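Local coordinates for protein OsmC family peroxiredoxin (Aquifex aeolicus, PDB 2E8E) that probably reduces peroxides by a thiol-dependent mechanism, as in other members of the OsmC family of peroxiredoxins, at residues Glu36-Leu39 with Val40-Ser44. Residues are numbered along the deposited sequence; the frame is centred on the assembly and turned at random.
Sequences ELLL and VSIGS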
loop_
_atom_site.group_PDB
_atom_site.type_symbol
_atom_site.label_atom_id
_atom_site.label_comp_id
_atom_site.label_asym_id
_atom_site.label_seq_id
_atom_site.Cartn_x
_atom_site.Cartn_y
_atom_site.Cartn_z
ATOM N N GLU A 36 2.089 1.091 -7.208
ATOM C CA GLU A 36 1.829 2.524 -7.118
ATOM C C GLU A 36 0.981 2.733 -5.864
ATOM O O GLU A 36 1.148 3.726 -5.149
ATOM C CB GLU A 36 1.088 3.045 -8.357
ATOM C CG GLU A 36 1.992 3.227 -9.564
ATOM C CD GLU A 36 1.277 3.808 -10.772
ATOM O OE1 GLU A 36 0.065 4.104 -10.681
ATOM O OE2 GLU A 36 1.937 3.965 -11.819
ATOM N N LEU A 37 0.077 1.790 -5.586
ATOM C CA LEU A 37 -0.765 1.887 -4.395
ATOM C C LEU A 37 0.074 1.817 -3.121
ATOM O O LEU A 37 -0.284 2.413 -2.105
ATOM C CB LEU A 37 -1.836 0.787 -4.381
ATOM C CG LEU A 37 -3.023 1.045 -5.313
ATOM C CD1 LEU A 37 -4.043 -0.078 -5.178
ATOM C CD2 LEU A 37 -3.665 2.387 -4.949
ATOM N N LEU A 38 1.190 1.093 -3.163
ATOM C CA LEU A 38 2.048 1.032 -1.983
ATOM C C LEU A 38 2.599 2.435 -1.725
ATOM O O LEU A 38 2.655 2.892 -0.580
ATOM C CB LEU A 38 3.207 0.041 -2.185
ATOM C CG LEU A 38 4.283 0.083 -1.086
ATOM C CD1 LEU A 38 3.643 -0.228 0.267
ATOM C CD2 LEU A 38 5.389 -0.919 -1.388
ATOM N N LEU A 39 3.007 3.124 -2.789
ATOM C CA LEU A 39 3.535 4.476 -2.621
ATOM C C LEU A 39 2.432 5.394 -2.096
ATOM O O LEU A 39 2.686 6.284 -1.281
ATOM C CB LEU A 39 4.093 5.016 -3.942
ATOM C CG LEU A 39 5.351 4.324 -4.477
ATOM C CD1 LEU A 39 5.748 4.970 -5.792
ATOM C CD2 LEU A 39 6.498 4.443 -3.470
ATOM N N VAL A 40 1.203 5.187 -2.557
ATOM C CA VAL A 40 0.099 6.008 -2.072
ATOM C C VAL A 40 -0.118 5.743 -0.580
ATOM O O VAL A 40 -0.358 6.674 0.194
ATOM C CB VAL A 40 -1.221 5.721 -2.845
ATOM C CG1 VAL A 40 -2.398 6.408 -2.154
ATOM C CG2 VAL A 40 -1.102 6.219 -4.277
ATOM N N SER A 41 -0.025 4.478 -0.175
ATOM C CA SER A 41 -0.213 4.122 1.233
ATOM C C SER A 41 0.847 4.796 2.098
ATOM O O SER A 41 0.550 5.342 3.162
ATOM C CB SER A 41 -0.135 2.600 1.413
ATOM O OG SER A 41 -1.129 1.965 0.627
ATOM N N ILE A 42 2.088 4.750 1.633
ATOM C CA ILE A 42 3.195 5.368 2.350
ATOM C C ILE A 42 2.994 6.881 2.443
ATOM O O ILE A 42 3.072 7.466 3.528
ATOM C CB ILE A 42 4.536 5.096 1.627
ATOM C CG1 ILE A 42 4.889 3.606 1.718
ATOM C CG2 ILE A 42 5.638 5.963 2.223
ATOM C CD1 ILE A 42 6.071 3.209 0.830
ATOM N N GLY A 43 2.737 7.501 1.293
ATOM C CA GLY A 43 2.556 8.940 1.236
ATOM C C GLY A 43 1.404 9.467 2.067
ATOM O O GLY A 43 1.549 10.475 2.766
ATOM N N SER A 44 0.260 8.789 2.009
ATOM C CA SER A 44 -0.900 9.237 2.766
ATOM C C SER A 44 -0.746 8.983 4.260
ATOM O O SER A 44 -1.143 9.819 5.076
ATOM C CB SER A 44 -2.180 8.579 2.232
ATOM O OG SER A 44 -2.105 7.165 2.286
#
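S41 doubles back onto L37 one helical turn earlier: its OG donates to L37 O at 2.9 Å while its own amide N donates to the same oxygen at 2.8 Å. The two donors come in from opposite faces of the carbonyl plane, the hydroxyl tilted 33° from it. With OG beside the backbone N (chi1 -59°), the hydroxyl swings back toward the preceding turn and meets L37 O. S44 makes the same pair of bonds on the next turn, its OG and N both donating to V40 O from opposite faces, but with chi1 near +60°. Amide bonds of the i to i+4 kind carry the remaining rungs of this α-helix, V40 to E36, I42 to L38 and G43 to L39, the last the straightest at 168°. I42 CG1 passes over the backbone carbonyl, 3.3 Å from L38 O, and the apolar contact is made further out, I42 CD1 with L38 CG at 4.1 Å, the two side chains crossing at a slant. V40 CG2, beside its own backbone N, sits 3.5 Å from E36 O.

Beyond the helix, L38 and L39 lie on Y80 and I42 on I85, both of strand 80-90, while S41 and I42 also meet V112 of helix 111-116. On another side L37 packs on S41 of the second subunit and S41 on L37 of that subunit, a reciprocal pair across the dimer interface. E36 OE2 is hydrogen-bonded to S21 OG of the second subunit, close to a bound dithiothreitol. Were S41 an alanine, L37 O would probably lose its hydroxyl donor and keep the amide bond, within a buried interface. Serine thus gives this central helix, packed on all these surfaces, hydroxyls that each donate to a backbone carbonyl one turn back, so that their protons are spent inside the helix.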